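Local coordinates for secreted protein (Streptomyces lividans TK24, PDB 5LXZ), which is a copper-containing metalloradical protein of the AA5 family, related to galactose oxidase and probably acting as a copper-radical oxidase, at residues Y24-A32 / M41-Q49. The protein carries 1 engineered substitution. Residues are numbered along the deposited sequence; the frame is centred on the assembly and turned at random.
Sequences YRQNTIHAA and MVAGSGNNQ
Gln26 sets CG between its backbone N and carbonyl carbon (chi1 63°) and runs extended from there, laying its amide over Ala43 CB and against Met41; Asn27 turns CG beside its own N (chi1 -61°), aiming its amide at Gly46. Both sit at the mouth of the antiparallel hairpin 30-33/39-44, part of a five-stranded sheet in what is probably one blade of the galactose oxidase-like Kelch propeller. A classic beta bulge opens the pairing: Ile29 N and His30 N both bond Val42 O, at 2.9 Å from Ile29 N, while Val42 N returns an almost straight bond to His30 O. Gln26 NE2 uses its two hydrogens in the amide plane, one for Thr28 OG1 and one for Met41 O, 3.0 Å away; it approaches Met41 O from above the carbonyl plane. A leucine in place of Gln26 would probably leave Thr28 OG1 and Met41 O without this shared donor. Met41 CE lies 3.6 Å from Thr28 OG1. On the other face, His30 CB packs 3.9 Å from Val42 CB, and the His30 ring bonds His83. Beyond the strands, a type II' turn from Ala43 to Gly46 swings the chain round, and Ile29 CD1 rests 3.8 Å from Gly46 C; the Ile29 side chain is about 5 Å from a bound copper. Asn27 OD1 is taken by Gln494, and a water joins Asn27 ND2 to Asn48 ND2, while Asn48 OD1 caps Asn51 N in helix 49-54. The second ND2 bond of Asn27 reaches Gly46 O at 2.8 Å, with an N-H...O angle of 176°.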
loop_
_atom_site.group_PDB
_atom_site.type_symbol
_atom_site.label_atom_id
_atom_site.label_comp_id
_atom_site.label_asym_id
_atom_site.label_seq_id
_atom_site.Cartn_x
_atom_site.Cartn_y
_atom_site.Cartn_z
ATOM N N TYR A 24 2.146 -22.224 -12.085
ATOM C CA TYR A 24 2.789 -21.057 -11.453
ATOM C C TYR A 24 1.807 -19.966 -11.132
ATOM O O TYR A 24 2.211 -18.930 -10.533
ATOM C CB TYR A 24 3.900 -20.486 -12.317
ATOM C CG TYR A 24 5.020 -21.451 -12.499
ATOM C CD1 TYR A 24 5.878 -21.743 -11.450
ATOM C CD2 TYR A 24 5.208 -22.109 -13.697
ATOM C CE1 TYR A 24 6.909 -22.658 -11.605
ATOM C CE2 TYR A 24 6.243 -23.014 -13.870
ATOM C CZ TYR A 24 7.091 -23.280 -12.825
ATOM O OH TYR A 24 8.103 -24.203 -12.972
ATOM N N ARG A 25 0.544 -20.132 -11.487
ATOM C CA ARG A 25 -0.418 -19.058 -11.191
ATOM C C ARG A 25 -0.622 -18.908 -9.683
ATOM O O ARG A 25 -0.471 -19.845 -8.912
ATOM C CB ARG A 25 -1.735 -19.284 -11.883
ATOM C CG ARG A 25 -1.576 -19.161 -13.370
ATOM C CD ARG A 25 -2.883 -19.385 -14.093
ATOM N NE ARG A 25 -2.594 -19.641 -15.504
ATOM C CZ ARG A 25 -3.496 -19.977 -16.428
ATOM N NH1 ARG A 25 -4.782 -20.078 -16.115
ATOM N NH2 ARG A 25 -3.097 -20.183 -17.681
ATOM N N GLN A 26 -0.948 -17.690 -9.266
ATOM C CA GLN A 26 -1.288 -17.403 -7.892
ATOM C C GLN A 26 -2.035 -16.104 -7.884
ATOM O O GLN A 26 -2.159 -15.441 -8.918
ATOM C CB GLN A 26 -0.018 -17.293 -7.023
ATOM C CG GLN A 26 0.846 -16.153 -7.481
ATOM C CD GLN A 26 2.065 -15.909 -6.603
ATOM O OE1 GLN A 26 2.578 -16.824 -5.932
ATOM N NE2 GLN A 26 2.549 -14.678 -6.618
ATOM N N ASN A 27 -2.501 -15.730 -6.710
ATOM C CA ASN A 27 -3.180 -14.452 -6.517
ATOM C C ASN A 27 -2.168 -13.421 -6.009
ATOM O O ASN A 27 -2.078 -13.201 -4.812
ATOM C CB ASN A 27 -4.323 -14.574 -5.533
ATOM C CG ASN A 27 -5.412 -15.542 -5.986
ATOM O OD1 ASN A 27 -5.414 -16.020 -7.122
ATOM N ND2 ASN A 27 -6.349 -15.786 -5.101
ATOM N N THR A 28 -1.417 -12.827 -6.923
ATOM C CA THR A 28 -0.399 -11.865 -6.513
ATOM C C THR A 28 -1.047 -10.612 -5.939
ATOM O O THR A 28 -1.808 -9.917 -6.612
ATOM C CB THR A 28 0.507 -11.458 -7.698
ATOM O OG1 THR A 28 1.079 -12.639 -8.263
ATOM C CG2 THR A 28 1.613 -10.512 -7.233
ATOM N N ILE A 29 -0.679 -10.286 -4.717
ATOM C CA ILE A 29 -1.209 -9.117 -3.999
ATOM C C ILE A 29 -0.099 -8.093 -3.675
ATOM O O ILE A 29 -0.395 -6.917 -3.485
ATOM C CB ILE A 29 -1.971 -9.545 -2.736
ATOM C CG1 ILE A 29 -3.199 -10.372 -3.184
ATOM C CG2 ILE A 29 -2.406 -8.378 -1.878
ATOM C CD1 ILE A 29 -3.862 -11.106 -2.055
ATOM N N HIS A 30 1.165 -8.499 -3.687
ATOM C CA HIS A 30 2.294 -7.622 -3.486
ATOM C C HIS A 30 3.285 -7.934 -4.563
ATOM O O HIS A 30 3.502 -9.120 -4.886
ATOM C CB HIS A 30 2.986 -7.966 -2.158
ATOM C CG HIS A 30 2.097 -7.978 -0.966
ATOM N ND1 HIS A 30 2.127 -7.000 0.008
ATOM C CD2 HIS A 30 1.136 -8.842 -0.580
ATOM C CE1 HIS A 30 1.230 -7.271 0.942
ATOM N NE2 HIS A 30 0.592 -8.361 0.589
ATOM N N ALA A 31 3.994 -6.933 -5.046
ATOM C CA ALA A 31 5.137 -7.189 -5.883
ATOM C C ALA A 31 6.222 -6.180 -5.633
ATOM O O ALA A 31 5.946 -5.033 -5.235
ATOM C CB ALA A 31 4.759 -7.224 -7.339
ATOM N N ALA A 32 7.448 -6.606 -5.847
ATOM C CA ALA A 32 8.587 -5.725 -5.686
ATOM C C ALA A 32 9.628 -6.045 -6.739
ATOM O O ALA A 32 9.953 -7.205 -6.943
ATOM C CB ALA A 32 9.191 -5.875 -4.306
ATOM N N MET A 41 6.877 -11.662 -6.467
ATOM C CA MET A 41 5.425 -11.599 -6.515
ATOM C C MET A 41 4.882 -12.412 -5.356
ATOM O O MET A 41 5.065 -13.650 -5.313
ATOM C CB MET A 41 4.944 -12.148 -7.854
ATOM C CG MET A 41 5.531 -11.370 -9.028
ATOM S SD MET A 41 5.202 -12.104 -10.635
ATOM C CE MET A 41 3.492 -11.594 -10.771
ATOM N N VAL A 42 4.201 -11.764 -4.426
ATOM C CA VAL A 42 3.790 -12.406 -3.196
ATOM C C VAL A 42 2.274 -12.520 -3.150
ATOM O O VAL A 42 1.550 -11.541 -3.299
ATOM C CB VAL A 42 4.286 -11.668 -1.941
ATOM C CG1 VAL A 42 3.946 -12.455 -0.695
ATOM C CG2 VAL A 42 5.777 -11.405 -2.014
ATOM N N ALA A 43 1.823 -13.756 -2.992
ATOM C CA ALA A 43 0.441 -14.038 -2.778
ATOM C C ALA A 43 0.128 -14.344 -1.334
ATOM O O ALA A 43 -0.943 -14.018 -0.872
ATOM C CB ALA A 43 0.029 -15.230 -3.644
ATOM N N GLY A 44 1.030 -15.012 -0.622
ATOM C CA GLY A 44 0.625 -15.610 0.645
ATOM C C GLY A 44 -0.499 -16.590 0.344
ATOM O O GLY A 44 -0.423 -17.312 -0.656
ATOM N N SER A 45 -1.535 -16.594 1.169
ATOM C CA SER A 45 -2.698 -17.421 0.897
ATOM C C SER A 45 -3.603 -16.825 -0.176
ATOM O O SER A 45 -4.559 -17.458 -0.610
ATOM C CB SER A 45 -3.490 -17.679 2.168
ATOM O OG SER A 45 -3.910 -16.450 2.728
ATOM N N GLY A 46 -3.312 -15.608 -0.625
ATOM C CA GLY A 46 -3.938 -15.074 -1.830
ATOM C C GLY A 46 -5.358 -14.589 -1.624
ATOM O O GLY A 46 -6.133 -14.517 -2.593
ATOM N N ASN A 47 -5.725 -14.233 -0.394
ATOM C CA ASN A 47 -7.095 -13.921 -0.044
ATOM C C ASN A 47 -8.053 -15.031 -0.500
ATOM O O ASN A 47 -9.084 -14.778 -1.115
ATOM C CB ASN A 47 -7.538 -12.572 -0.602
ATOM C CG ASN A 47 -8.797 -12.049 0.078
ATOM O OD1 ASN A 47 -9.099 -12.390 1.225
ATOM N ND2 ASN A 47 -9.524 -11.203 -0.595
ATOM N N ASN A 48 -7.641 -16.262 -0.232
ATOM C CA ASN A 48 -8.394 -17.452 -0.602
ATOM C C ASN A 48 -8.546 -18.266 0.679
ATOM O O ASN A 48 -7.570 -18.688 1.270
ATOM C CB ASN A 48 -7.649 -18.176 -1.670
ATOM C CG ASN A 48 -8.320 -19.461 -2.068
ATOM O OD1 ASN A 48 -8.284 -20.435 -1.328
ATOM N ND2 ASN A 48 -8.856 -19.490 -3.262
ATOM N N GLN A 49 -9.784 -18.483 1.076
ATOM C CA GLN A 49 -10.136 -19.145 2.339
ATOM C C GLN A 49 -9.588 -20.532 2.395
ATOM O O GLN A 49 -9.114 -20.952 3.431
ATOM C CB GLN A 49 -11.662 -19.252 2.467
ATOM C CG GLN A 49 -12.373 -17.930 2.475
ATOM C CD GLN A 49 -11.910 -17.046 3.609
ATOM O OE1 GLN A 49 -11.357 -17.529 4.604
ATOM N NE2 GLN A 49 -12.132 -15.741 3.471
HETATM O O HOH W 1 -8.743 -17.523 -5.386
#